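YHR177W (Saccharomyces cerevisiae, PDB 4M8B) binds DNA through its WOPR domain, the part held in this chain, and probably acts as a transcription factor. Local coordinates at residues C[21-26]-C[123-128]; C[65-70]-C[143-148]; C[104-109]-C[113-118]. One frame throughout, in Å; residues are numbered along the deposited sequence.

Interaction 1: C[21-26]-C[123-128]. With EDO (1,2-ethanediol), chain D; nucleotides of chain A.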
loop_
_atom_site.group_PDB
_atom_site.type_symbol
_atom_site.label_atom_id
_atom_site.label_comp_id
_atom_site.label_asym_id
_atom_site.label_seq_id
_atom_site.Cartn_x
_atom_site.Cartn_y
_atom_site.Cartn_z
ATOM N N LEU C 21 -4.164 -3.207 12.442
ATOM C CA LEU C 21 -5.372 -4.009 12.294
ATOM C C LEU C 21 -5.269 -4.965 11.103
ATOM O O LEU C 21 -5.616 -6.142 11.215
ATOM C CB LEU C 21 -6.600 -3.103 12.169
ATOM C CG LEU C 21 -6.947 -2.321 13.442
ATOM C CD1 LEU C 21 -7.940 -1.202 13.160
ATOM C CD2 LEU C 21 -7.496 -3.262 14.499
ATOM N N VAL C 22 -4.779 -4.460 9.974
ATOM C CA VAL C 22 -4.614 -5.280 8.775
ATOM C C VAL C 22 -3.632 -6.424 9.015
ATOM O O VAL C 22 -3.937 -7.583 8.741
ATOM C CB VAL C 22 -4.136 -4.439 7.577
ATOM C CG1 VAL C 22 -3.929 -5.325 6.355
ATOM C CG2 VAL C 22 -5.131 -3.330 7.276
ATOM N N PHE C 23 -2.457 -6.088 9.534
ATOM C CA PHE C 23 -1.440 -7.079 9.856
ATOM C C PHE C 23 -1.958 -8.128 10.838
ATOM O O PHE C 23 -1.776 -9.326 10.623
ATOM C CB PHE C 23 -0.192 -6.395 10.418
ATOM C CG PHE C 23 0.684 -5.765 9.367
ATOM C CD1 PHE C 23 0.934 -6.412 8.169
ATOM C CD2 PHE C 23 1.261 -4.524 9.577
ATOM C CE1 PHE C 23 1.747 -5.834 7.204
ATOM C CE2 PHE C 23 2.071 -3.942 8.615
ATOM C CZ PHE C 23 2.314 -4.597 7.429
ATOM N N GLN C 24 -2.605 -7.678 11.911
ATOM C CA GLN C 24 -3.142 -8.596 12.911
ATOM C C GLN C 24 -4.178 -9.516 12.275
ATOM O O GLN C 24 -4.217 -10.713 12.557
ATOM C CB GLN C 24 -3.756 -7.834 14.088
ATOM C CG GLN C 24 -4.157 -8.718 15.263
ATOM C CD GLN C 24 -2.970 -9.429 15.893
ATOM O OE1 GLN C 24 -1.979 -8.799 16.259
ATOM N NE2 GLN C 24 -3.065 -10.752 16.016
ATOM N N GLY C 25 -5.003 -8.949 11.401
ATOM C CA GLY C 25 -5.995 -9.723 10.678
ATOM C C GLY C 25 -5.360 -10.783 9.800
ATOM O O GLY C 25 -5.940 -11.846 9.572
ATOM N N VAL C 26 -4.162 -10.491 9.305
ATOM C CA VAL C 26 -3.420 -11.442 8.486
ATOM C C VAL C 26 -2.774 -12.523 9.352
ATOM O O VAL C 26 -2.782 -13.700 8.996
ATOM C CB VAL C 26 -2.341 -10.742 7.634
ATOM C CG1 VAL C 26 -1.432 -11.761 6.991
ATOM C CG2 VAL C 26 -2.986 -9.860 6.575
ATOM N N PHE C 123 4.364 -0.176 2.752
ATOM C CA PHE C 123 4.912 -0.289 4.092
ATOM C C PHE C 123 5.489 -1.684 4.273
ATOM O O PHE C 123 4.893 -2.669 3.837
ATOM C CB PHE C 123 3.819 -0.032 5.134
ATOM C CG PHE C 123 4.311 -0.063 6.553
ATOM C CD1 PHE C 123 4.441 -1.266 7.231
ATOM C CD2 PHE C 123 4.638 1.109 7.212
ATOM C CE1 PHE C 123 4.894 -1.298 8.538
ATOM C CE2 PHE C 123 5.093 1.086 8.520
ATOM C CZ PHE C 123 5.221 -0.120 9.185
ATOM N N SER C 124 6.655 -1.770 4.903
ATOM C CA SER C 124 7.271 -3.062 5.181
ATOM C C SER C 124 7.463 -3.252 6.679
ATOM O O SER C 124 7.909 -2.345 7.379
ATOM C CB SER C 124 8.605 -3.208 4.446
ATOM O OG SER C 124 9.508 -2.182 4.815
ATOM N N LEU C 125 7.116 -4.440 7.162
ATOM C CA LEU C 125 7.233 -4.756 8.577
ATOM C C LEU C 125 8.004 -6.051 8.776
ATOM O O LEU C 125 7.612 -7.102 8.268
ATOM C CB LEU C 125 5.846 -4.888 9.208
ATOM C CG LEU C 125 5.811 -5.391 10.652
ATOM C CD1 LEU C 125 6.306 -4.317 11.604
ATOM C CD2 LEU C 125 4.411 -5.849 11.034
ATOM N N LYS C 126 9.107 -5.968 9.510
ATOM C CA LYS C 126 9.860 -7.152 9.893
ATOM C C LYS C 126 9.415 -7.552 11.291
ATOM O O LYS C 126 9.504 -6.758 12.226
ATOM C CB LYS C 126 11.359 -6.865 9.854
ATOM C CG LYS C 126 11.852 -6.444 8.479
ATOM C CD LYS C 126 13.283 -5.937 8.514
ATOM C CE LYS C 126 13.740 -5.518 7.126
ATOM N NZ LYS C 126 13.610 -6.635 6.149
ATOM N N PHE C 127 8.930 -8.780 11.431
ATOM C CA PHE C 127 8.244 -9.185 12.649
ATOM C C PHE C 127 8.455 -10.669 12.939
ATOM O O PHE C 127 8.306 -11.509 12.050
ATOM C CB PHE C 127 6.754 -8.871 12.500
ATOM C CG PHE C 127 5.957 -9.050 13.756
ATOM C CD1 PHE C 127 5.937 -8.063 14.729
ATOM C CD2 PHE C 127 5.202 -10.193 13.953
ATOM C CE1 PHE C 127 5.192 -8.225 15.883
ATOM C CE2 PHE C 127 4.454 -10.359 15.102
ATOM C CZ PHE C 127 4.448 -9.374 16.068
ATOM N N ASN C 128 8.809 -10.984 14.182
ATOM C CA ASN C 128 9.041 -12.367 14.594
ATOM C C ASN C 128 7.794 -13.239 14.476
ATOM O O ASN C 128 6.723 -12.879 14.965
ATOM C CB ASN C 128 9.583 -12.420 16.024
ATOM C CG ASN C 128 9.531 -13.816 16.614
ATOM O OD1 ASN C 128 8.593 -14.163 17.331
ATOM N ND2 ASN C 128 10.539 -14.624 16.312
HETATM C C1 EDO D . 6.629 -2.661 0.709
HETATM O O1 EDO D . 6.843 -3.530 1.829
HETATM C C2 EDO D . 7.466 -3.159 -0.461
HETATM O O2 EDO D . 6.795 -4.253 -1.097
ATOM P P DG A 11 11.104 -0.859 1.429
ATOM O OP1 DG A 11 12.012 -1.505 2.398
ATOM O OP2 DG A 11 9.673 -1.233 1.433
ATOM O "O5'" DG A 11 11.209 0.725 1.619
ATOM C "C5'" DG A 11 12.255 1.321 2.396
ATOM C "C4'" DG A 11 13.580 1.391 1.652
ATOM O "O4'" DG A 11 13.373 1.813 0.287
ATOM C "C3'" DG A 11 14.571 2.416 2.183
ATOM O "O3'" DG A 11 15.339 1.856 3.240
ATOM C "C2'" DG A 11 15.420 2.774 0.961
ATOM C "C1'" DG A 11 14.564 2.365 -0.232
ATOM N N9 DG A 11 14.213 3.433 -1.172
ATOM C C8 DG A 11 12.952 3.877 -1.490
ATOM N N7 DG A 11 12.942 4.835 -2.381
ATOM C C5 DG A 11 14.281 5.038 -2.678
ATOM C C6 DG A 11 14.889 5.947 -3.575
ATOM O O6 DG A 11 14.349 6.786 -4.314
ATOM N N1 DG A 11 16.276 5.821 -3.570
ATOM C C2 DG A 11 16.984 4.930 -2.796
ATOM N N2 DG A 11 18.320 4.955 -2.927
ATOM N N3 DG A 11 16.425 4.073 -1.953
ATOM C C4 DG A 11 15.076 4.182 -1.944
#
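The ring of Phe23, from helix 16-28, lies under a branch of Leu125 and turns its rim to the ring of Phe123, so that one helical side chain meets two residues of strand 113-128. The contact belongs to the WOPR domain and packs a helix against one face of its curled antiparallel sheet. CD2 of Leu125 stands over one face of the Phe23 ring, 4.0 Å from its centroid and 22° off the ring normal, a CH-pi contact. It sits toward the rim rather than over the middle, and its nearest ring carbon is Phe23 CD2, at 3.7 Å. Phe123 comes in at the edge, near the plane of the Phe23 ring, with its CD1 3.8 Å from Phe23 CE2. Leu125 reaches its place because CG is anti to the backbone N (chi1 173°), and with chi2 at 73° CD2 is the branch that reaches the aromatic face.

All three touching residues are buried, and the contact is wholly apolar. On the helix side, Phe23 also packs on Phe140 and Leu142 of strand 137-147, the sheet neighbour of strand 113-128. Leu125 and Phe123 also touch Leu178 of helix 172-179, which covers the same face of the sheet. Farther along the strand, Phe127 meets the ring of Phe27.

Between Phe123 and Leu125, Ser124 turns its CB to the other side of the strand, where the DNA lies. Its OG is 3.5 Å from OP2 of DG11 of chain A, near the phosphate but too far to count as a hydrogen bond. On this side an ethanediol, probably from the crystallisation liquor, gives a weak hydrogen bond from its O1 to the backbone O of Phe123, 2.9 Å away.

Interaction 2: C[65-70]-C[143-148]. With nucleotides of chain A; nucleotides of chain B.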
loop_
_atom_site.group_PDB
_atom_site.type_symbol
_atom_site.label_atom_id
_atom_site.label_comp_id
_atom_site.label_asym_id
_atom_site.label_seq_id
_atom_site.Cartn_x
_atom_site.Cartn_y
_atom_site.Cartn_z
ATOM N N TRP C 65 6.981 -5.552 -5.345
ATOM C CA TRP C 65 5.637 -5.646 -5.895
ATOM C C TRP C 65 5.581 -4.964 -7.259
ATOM O O TRP C 65 5.964 -3.801 -7.392
ATOM C CB TRP C 65 4.650 -4.993 -4.924
ATOM C CG TRP C 65 3.212 -5.015 -5.351
ATOM C CD1 TRP C 65 2.495 -3.975 -5.862
ATOM C CD2 TRP C 65 2.304 -6.124 -5.276
ATOM N NE1 TRP C 65 1.205 -4.366 -6.120
ATOM C CE2 TRP C 65 1.064 -5.683 -5.768
ATOM C CE3 TRP C 65 2.430 -7.447 -4.843
ATOM C CZ2 TRP C 65 -0.048 -6.518 -5.840
ATOM C CZ3 TRP C 65 1.325 -8.272 -4.916
ATOM C CH2 TRP C 65 0.104 -7.807 -5.411
ATOM N N THR C 66 5.104 -5.688 -8.270
ATOM C CA THR C 66 5.009 -5.154 -9.630
ATOM C C THR C 66 3.582 -5.199 -10.165
ATOM O O THR C 66 2.977 -6.269 -10.244
ATOM C CB THR C 66 5.935 -5.912 -10.609
ATOM O OG1 THR C 66 5.715 -7.323 -10.486
ATOM C CG2 THR C 66 7.392 -5.606 -10.310
ATOM N N ASP C 67 3.052 -4.037 -10.538
ATOM C CA ASP C 67 1.693 -3.954 -11.061
ATOM C C ASP C 67 1.650 -3.543 -12.532
ATOM O O ASP C 67 0.576 -3.423 -13.120
ATOM C CB ASP C 67 0.831 -3.011 -10.210
ATOM C CG ASP C 67 1.462 -1.640 -10.019
ATOM O OD1 ASP C 67 2.152 -1.149 -10.939
ATOM O OD2 ASP C 67 1.259 -1.048 -8.936
ATOM N N GLY C 68 2.823 -3.326 -13.119
ATOM C CA GLY C 68 2.924 -3.020 -14.534
ATOM C C GLY C 68 2.529 -1.608 -14.933
ATOM O O GLY C 68 2.462 -1.292 -16.118
ATOM N N PHE C 69 2.267 -0.749 -13.954
ATOM C CA PHE C 69 1.899 0.633 -14.254
ATOM C C PHE C 69 3.102 1.565 -14.161
ATOM O O PHE C 69 4.176 1.161 -13.715
ATOM C CB PHE C 69 0.777 1.107 -13.326
ATOM C CG PHE C 69 -0.569 0.521 -13.652
ATOM C CD1 PHE C 69 -0.891 -0.771 -13.262
ATOM C CD2 PHE C 69 -1.515 1.261 -14.347
ATOM C CE1 PHE C 69 -2.133 -1.315 -13.561
ATOM C CE2 PHE C 69 -2.757 0.721 -14.649
ATOM C CZ PHE C 69 -3.065 -0.569 -14.255
ATOM N N SER C 70 2.920 2.811 -14.591
ATOM C CA SER C 70 3.987 3.808 -14.533
ATOM C C SER C 70 3.890 4.642 -13.262
ATOM O O SER C 70 2.873 5.288 -13.006
ATOM C CB SER C 70 3.949 4.721 -15.758
ATOM O OG SER C 70 4.455 4.057 -16.900
ATOM N N ILE C 143 0.760 -3.123 0.352
ATOM C CA ILE C 143 0.515 -2.217 -0.762
ATOM C C ILE C 143 -0.938 -1.753 -0.723
ATOM O O ILE C 143 -1.853 -2.566 -0.585
ATOM C CB ILE C 143 0.784 -2.899 -2.115
ATOM C CG1 ILE C 143 2.075 -3.716 -2.059
ATOM C CG2 ILE C 143 0.856 -1.870 -3.229
ATOM C CD1 ILE C 143 3.329 -2.875 -1.963
ATOM N N ALA C 144 -1.149 -0.446 -0.837
ATOM C CA ALA C 144 -2.500 0.103 -0.825
ATOM C C ALA C 144 -2.703 1.075 -1.977
ATOM O O ALA C 144 -1.912 1.995 -2.170
ATOM C CB ALA C 144 -2.792 0.780 0.507
ATOM N N TYR C 145 -3.768 0.862 -2.745
ATOM C CA TYR C 145 -4.089 1.746 -3.853
ATOM C C TYR C 145 -5.263 2.645 -3.499
ATOM O O TYR C 145 -6.212 2.223 -2.837
ATOM C CB TYR C 145 -4.411 0.944 -5.114
ATOM C CG TYR C 145 -3.257 0.120 -5.626
ATOM C CD1 TYR C 145 -2.361 0.641 -6.546
ATOM C CD2 TYR C 145 -3.063 -1.179 -5.188
ATOM C CE1 TYR C 145 -1.306 -0.113 -7.019
ATOM C CE2 TYR C 145 -2.011 -1.939 -5.656
ATOM C CZ TYR C 145 -1.136 -1.401 -6.570
ATOM O OH TYR C 145 -0.085 -2.160 -7.032
ATOM N N TYR C 146 -5.190 3.889 -3.952
ATOM C CA TYR C 146 -6.248 4.854 -3.704
ATOM C C TYR C 146 -6.110 6.013 -4.677
ATOM O O TYR C 146 -5.231 6.004 -5.539
ATOM C CB TYR C 146 -6.200 5.349 -2.257
ATOM C CG TYR C 146 -4.908 6.033 -1.881
ATOM C CD1 TYR C 146 -3.755 5.299 -1.647
ATOM C CD2 TYR C 146 -4.844 7.413 -1.748
ATOM C CE1 TYR C 146 -2.573 5.920 -1.302
ATOM C CE2 TYR C 146 -3.665 8.042 -1.400
ATOM C CZ TYR C 146 -2.535 7.290 -1.177
ATOM O OH TYR C 146 -1.359 7.911 -0.832
ATOM N N THR C 147 -6.979 7.006 -4.548
ATOM C CA THR C 147 -6.944 8.146 -5.454
ATOM C C THR C 147 -7.184 9.451 -4.710
ATOM O O THR C 147 -7.855 9.468 -3.679
ATOM C CB THR C 147 -7.980 7.995 -6.583
ATOM O OG1 THR C 147 -7.860 9.092 -7.496
ATOM C CG2 THR C 147 -9.385 7.969 -6.009
ATOM N N GLU C 148 -6.617 10.534 -5.238
ATOM C CA GLU C 148 -6.783 11.865 -4.667
ATOM C C GLU C 148 -8.264 12.166 -4.459
ATOM O O GLU C 148 -8.664 12.685 -3.418
ATOM C CB GLU C 148 -6.153 12.913 -5.591
ATOM C CG GLU C 148 -4.718 12.591 -6.009
ATOM C CD GLU C 148 -4.192 13.514 -7.099
ATOM O OE1 GLU C 148 -3.025 13.342 -7.515
ATOM O OE2 GLU C 148 -4.943 14.409 -7.541
ATOM P P DG A 9 7.749 -0.232 -10.789
ATOM O OP1 DG A 9 6.477 -0.931 -11.064
ATOM O OP2 DG A 9 7.806 1.247 -10.866
ATOM O "O5'" DG A 9 8.292 -0.684 -9.356
ATOM C "C5'" DG A 9 8.726 -2.028 -9.215
ATOM C "C4'" DG A 9 9.172 -2.345 -7.801
ATOM O "O4'" DG A 9 10.573 -2.002 -7.631
ATOM C "C3'" DG A 9 8.458 -1.623 -6.672
ATOM O "O3'" DG A 9 8.439 -2.525 -5.566
ATOM C "C2'" DG A 9 9.319 -0.377 -6.461
ATOM C "C1'" DG A 9 10.727 -0.858 -6.806
ATOM N N9 DG A 9 11.606 0.058 -7.536
ATOM C C8 DG A 9 11.285 1.044 -8.439
ATOM N N7 DG A 9 12.333 1.662 -8.923
ATOM C C5 DG A 9 13.417 1.038 -8.310
ATOM C C6 DG A 9 14.812 1.262 -8.430
ATOM O O6 DG A 9 15.406 2.094 -9.134
ATOM N N1 DG A 9 15.550 0.397 -7.622
ATOM C C2 DG A 9 15.006 -0.565 -6.799
ATOM N N2 DG A 9 15.838 -1.330 -6.077
ATOM N N3 DG A 9 13.708 -0.778 -6.683
ATOM C C4 DG A 9 12.980 0.053 -7.461
ATOM P P DT A 10 7.825 -2.086 -4.148
ATOM O OP1 DT A 10 7.347 -3.319 -3.478
ATOM O OP2 DT A 10 6.896 -0.960 -4.382
ATOM O "O5'" DT A 10 9.087 -1.543 -3.341
ATOM C "C5'" DT A 10 10.152 -2.439 -3.068
ATOM C "C4'" DT A 10 11.318 -1.762 -2.359
ATOM O "O4'" DT A 10 12.111 -0.991 -3.304
ATOM C "C3'" DT A 10 10.968 -0.784 -1.234
ATOM O "O3'" DT A 10 11.706 -1.129 -0.042
ATOM C "C2'" DT A 10 11.400 0.560 -1.820
ATOM C "C1'" DT A 10 12.623 0.125 -2.610
ATOM N N1 DT A 10 13.215 1.111 -3.581
ATOM C C2 DT A 10 14.596 1.200 -3.710
ATOM O O2 DT A 10 15.394 0.527 -3.076
ATOM N N3 DT A 10 15.029 2.125 -4.630
ATOM C C4 DT A 10 14.245 2.950 -5.417
ATOM O O4 DT A 10 14.746 3.745 -6.211
ATOM C C5 DT A 10 12.816 2.803 -5.230
ATOM C C7 DT A 10 11.850 3.640 -6.020
ATOM C C6 DT A 10 12.376 1.905 -4.338
ATOM P P DC B 15 8.003 -9.658 -12.616
ATOM O OP1 DC B 15 6.603 -9.223 -12.401
ATOM O OP2 DC B 15 8.349 -11.097 -12.518
ATOM O "O5'" DC B 15 8.467 -9.101 -14.037
ATOM C "C5'" DC B 15 8.328 -7.718 -14.284
ATOM C "C4'" DC B 15 9.180 -7.252 -15.451
ATOM O "O4'" DC B 15 10.559 -7.655 -15.281
ATOM C "C3'" DC B 15 8.771 -7.787 -16.817
ATOM O "O3'" DC B 15 8.211 -6.703 -17.552
ATOM C "C2'" DC B 15 10.065 -8.319 -17.435
ATOM C "C1'" DC B 15 11.133 -7.671 -16.569
ATOM N N1 DC B 15 12.442 -8.385 -16.470
ATOM C C2 DC B 15 13.560 -7.949 -17.199
ATOM O O2 DC B 15 13.463 -6.967 -17.951
ATOM N N3 DC B 15 14.729 -8.623 -17.060
ATOM C C4 DC B 15 14.805 -9.675 -16.244
ATOM N N4 DC B 15 15.985 -10.296 -16.142
ATOM C C5 DC B 15 13.683 -10.128 -15.494
ATOM C C6 DC B 15 12.534 -9.457 -15.635
#
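The phenol oxygen of Tyr145 joins two side chains of the 65-70 loop: it accepts the indole N-H of Trp65 (NE1 to OH 2.7 Å) and donates to Asp67 (OH to OD2 2.6 Å). This bridge lies in the WOPR domain, where an irregular loop between helix 57-60 and strand 75-77 folds back onto strand 137-147 of the antiparallel sheet. The oxygen lies only 2° out of the indole plane, with an angle of 150° at the hydrogen. On the Asp67 carboxylate it uses the anti lone pair of OD2, the one away from OD1. Beside these polar groups, Ile143 covers one face of the indole; its CG1 is 3.9 Å from the centroid of the five-membered ring, a CH-pi contact over the face.

Asp67 is itself held in place. Its chi1 of 53° puts CG between the backbone N and the carbonyl carbon, which lets one carboxylate oxygen serve Tyr145 and the other the loop backbone. OD1 accepts the backbone N of Phe69, 3.0 Å away, closing an Asx turn, and also takes the indole N-H of Trp71. OD2 has a second partner in Lys120 of strand 113-128, a salt bridge that would be expected to favour the ionised carboxylate in this buried setting. Phe53 and Phe55 meet the Trp65 ring, so aromatic packing and the bond to Tyr145 together fix the indole.

The loop so positioned faces both DNA strands. Trp65 N gives a nearly straight hydrogen bond to OP1 of DT10 of chain A, 2.9 Å long. Thr66 OG1 is hydrogen-bonded to OP1 of DC15 of chain B, 2.8 Å away.

Interaction 3: C[104-109]-C[113-118]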
loop_
_atom_site.group_PDB
_atom_site.type_symbol
_atom_site.label_atom_id
_atom_site.label_comp_id
_atom_site.label_asym_id
_atom_site.label_seq_id
_atom_site.Cartn_x
_atom_site.Cartn_y
_atom_site.Cartn_z
ATOM N N ASN C 104 -1.096 19.123 -12.600
ATOM C CA ASN C 104 -0.848 17.687 -12.696
ATOM C C ASN C 104 -0.135 17.284 -13.985
ATOM O O ASN C 104 0.162 16.109 -14.197
ATOM C CB ASN C 104 -2.158 16.907 -12.553
ATOM C CG ASN C 104 -2.550 16.678 -11.106
ATOM O OD1 ASN C 104 -1.883 17.152 -10.185
ATOM N ND2 ASN C 104 -3.640 15.946 -10.897
ATOM N N ILE C 105 0.135 18.262 -14.844
ATOM C CA ILE C 105 0.832 17.998 -16.098
ATOM C C ILE C 105 2.298 18.409 -16.000
ATOM O O ILE C 105 2.620 19.491 -15.507
ATOM C CB ILE C 105 0.179 18.737 -17.284
ATOM C CG1 ILE C 105 -1.341 18.570 -17.248
ATOM C CG2 ILE C 105 0.745 18.230 -18.603
ATOM C CD1 ILE C 105 -2.080 19.478 -18.208
ATOM N N PHE C 106 3.184 17.534 -16.464
ATOM C CA PHE C 106 4.613 17.819 -16.463
ATOM C C PHE C 106 5.246 17.313 -17.754
ATOM O O PHE C 106 4.591 16.654 -18.557
ATOM C CB PHE C 106 5.296 17.181 -15.250
ATOM C CG PHE C 106 5.398 15.683 -15.325
ATOM C CD1 PHE C 106 4.357 14.881 -14.887
ATOM C CD2 PHE C 106 6.539 15.077 -15.825
ATOM C CE1 PHE C 106 4.451 13.502 -14.953
ATOM C CE2 PHE C 106 6.638 13.700 -15.893
ATOM C CZ PHE C 106 5.593 12.911 -15.456
ATOM N N GLU C 107 6.521 17.620 -17.950
ATOM C CA GLU C 107 7.191 17.249 -19.188
ATOM C C GLU C 107 8.634 16.814 -18.973
ATOM O O GLU C 107 9.538 17.643 -18.888
ATOM C CB GLU C 107 7.126 18.404 -20.191
ATOM C CG GLU C 107 7.425 19.767 -19.584
ATOM C CD GLU C 107 7.144 20.912 -20.540
ATOM O OE1 GLU C 107 6.946 20.652 -21.745
ATOM O OE2 GLU C 107 7.115 22.075 -20.082
ATOM N N ARG C 108 8.840 15.505 -18.876
ATOM C CA ARG C 108 10.182 14.951 -18.880
ATOM C C ARG C 108 10.647 14.965 -20.326
ATOM O O ARG C 108 10.206 14.140 -21.126
ATOM C CB ARG C 108 10.173 13.519 -18.346
ATOM C CG ARG C 108 11.509 13.048 -17.798
ATOM C CD ARG C 108 11.969 13.944 -16.663
ATOM N NE ARG C 108 10.840 14.431 -15.874
ATOM C CZ ARG C 108 10.953 15.027 -14.693
ATOM N NH1 ARG C 108 12.148 15.205 -14.148
ATOM N NH2 ARG C 108 9.866 15.439 -14.052
ATOM N N ALA C 109 11.517 15.919 -20.656
ATOM C CA ALA C 109 11.959 16.139 -22.034
ATOM C C ALA C 109 12.321 14.839 -22.749
ATOM O O ALA C 109 12.986 13.973 -22.180
ATOM C CB ALA C 109 13.131 17.113 -22.066
ATOM N N TYR C 113 3.955 14.470 -20.014
ATOM C CA TYR C 113 3.189 13.499 -19.236
ATOM C C TYR C 113 2.232 14.173 -18.251
ATOM O O TYR C 113 2.253 15.393 -18.083
ATOM C CB TYR C 113 4.132 12.556 -18.483
ATOM C CG TYR C 113 5.038 11.742 -19.380
ATOM C CD1 TYR C 113 4.552 10.645 -20.075
ATOM C CD2 TYR C 113 6.381 12.064 -19.523
ATOM C CE1 TYR C 113 5.374 9.894 -20.892
ATOM C CE2 TYR C 113 7.213 11.318 -20.339
ATOM C CZ TYR C 113 6.703 10.234 -21.021
ATOM O OH TYR C 113 7.522 9.487 -21.836
ATOM N N PHE C 114 1.387 13.374 -17.605
ATOM C CA PHE C 114 0.448 13.900 -16.617
ATOM C C PHE C 114 0.144 12.880 -15.526
ATOM O O PHE C 114 0.226 11.673 -15.747
ATOM C CB PHE C 114 -0.854 14.349 -17.288
ATOM C CG PHE C 114 -1.728 13.213 -17.748
ATOM C CD1 PHE C 114 -1.377 12.449 -18.848
ATOM C CD2 PHE C 114 -2.910 12.918 -17.085
ATOM C CE1 PHE C 114 -2.182 11.406 -19.275
ATOM C CE2 PHE C 114 -3.719 11.877 -17.509
ATOM C CZ PHE C 114 -3.354 11.120 -18.605
ATOM N N TYR C 115 -0.207 13.375 -14.343
ATOM C CA TYR C 115 -0.579 12.506 -13.234
ATOM C C TYR C 115 -2.066 12.169 -13.287
ATOM O O TYR C 115 -2.911 13.051 -13.439
ATOM C CB TYR C 115 -0.198 13.148 -11.898
ATOM C CG TYR C 115 1.298 13.274 -11.705
ATOM C CD1 TYR C 115 2.092 12.146 -11.562
ATOM C CD2 TYR C 115 1.915 14.515 -11.669
ATOM C CE1 TYR C 115 3.459 12.249 -11.390
ATOM C CE2 TYR C 115 3.286 14.626 -11.494
ATOM C CZ TYR C 115 4.051 13.489 -11.355
ATOM O OH TYR C 115 5.412 13.585 -11.181
ATOM N N THR C 116 -2.377 10.882 -13.166
ATOM C CA THR C 116 -3.743 10.395 -13.333
ATOM C C THR C 116 -4.611 10.625 -12.098
ATOM O O THR C 116 -5.823 10.801 -12.206
ATOM C CB THR C 116 -3.757 8.898 -13.687
ATOM O OG1 THR C 116 -3.256 8.140 -12.580
ATOM C CG2 THR C 116 -2.889 8.636 -14.910
ATOM N N GLY C 117 -3.987 10.619 -10.927
ATOM C CA GLY C 117 -4.717 10.773 -9.684
ATOM C C GLY C 117 -4.661 9.506 -8.853
ATOM O O GLY C 117 -4.880 9.535 -7.642
ATOM N N LEU C 118 -4.373 8.387 -9.511
ATOM C CA LEU C 118 -4.194 7.121 -8.812
ATOM C C LEU C 118 -2.915 7.177 -7.982
ATOM O O LEU C 118 -1.911 7.751 -8.409
ATOM C CB LEU C 118 -4.126 5.960 -9.803
ATOM C CG LEU C 118 -3.962 4.571 -9.179
ATOM C CD1 LEU C 118 -5.223 4.168 -8.433
ATOM C CD2 LEU C 118 -3.593 3.530 -10.229
#
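The carbonyl O of Asn104 is approached by two groups of the facing strand: Tyr115 N gives it a hydrogen bond of 2.8 Å, and the CA of Phe114 adds a CA-H...O contact at 3.3 Å. Two residues on, the backbones of Phe106 and Tyr113 bond to each other in both directions, Phe106 N to Tyr113 O at 2.8 Å and Tyr113 N to Phe106 O at 2.7 Å. These two residues therefore form an antiparallel hydrogen-bonded pair, while Ile105 and Phe114 make the neighbouring non-hydrogen-bonded pair. The ladder is that of a beta hairpin at one end of the WOPR domain, in which the start of strand 113-128 runs back along the short strand 105-106 after the turn of residues 107-112.

On one face of the hairpin Phe106 lies between two tyrosines. Its chi1 of 71° sets CG between the backbone N and the carbonyl carbon, which brings the ring across to the facing strand. There the CB of Tyr113 stands over one ring face, 3.8 Å from the centroid, while the OH end of Tyr115 lies over the opposite face. CE1 of Phe106 in turn stands over a face of the Tyr115 ring, and Phe106 CD1 is 3.6 Å from Tyr115 CE2. The ring planes of Phe106 and Tyr115 are 31° apart, and those of Phe106 and Tyr113 are inclined by 36°, so the three make an aromatic cluster of tilted rings rather than a stack. Tyr115 also has a cation-pi partner, Arg84 of strand 80-88, the neighbour of strand 113-128 on its other side.

On the face of Ile105 and Phe114 the contact is thinner. Both residues pack on Val100 of the preceding loop, and across the pair CG1 of Ile105 lies 4.2 Å from CB of Phe114.

In the fold
From the N terminus, helix 16-28 is the first element used: interaction 1 joins it to the far end of strand 113-128, closing a long loop. Residues 65-70 lie within that loop but contact strand 137-147 beyond it, so interactions 1 and 2 cross along the chain. Interaction 3, a local hairpin of residues 104-118, falls inside both loops. Strands 113-128 and 137-147, neighbours in the sheet, connect the three: interactions 1 and 3 share strand 113-128 on opposite sides of the chain's centre, about 33 Å apart between contact centres. Interactions 2 and 3 touch directly, Gly117 O probably accepting a hydrogen bond from Glu148 N and a weak one from Thr147 OG1.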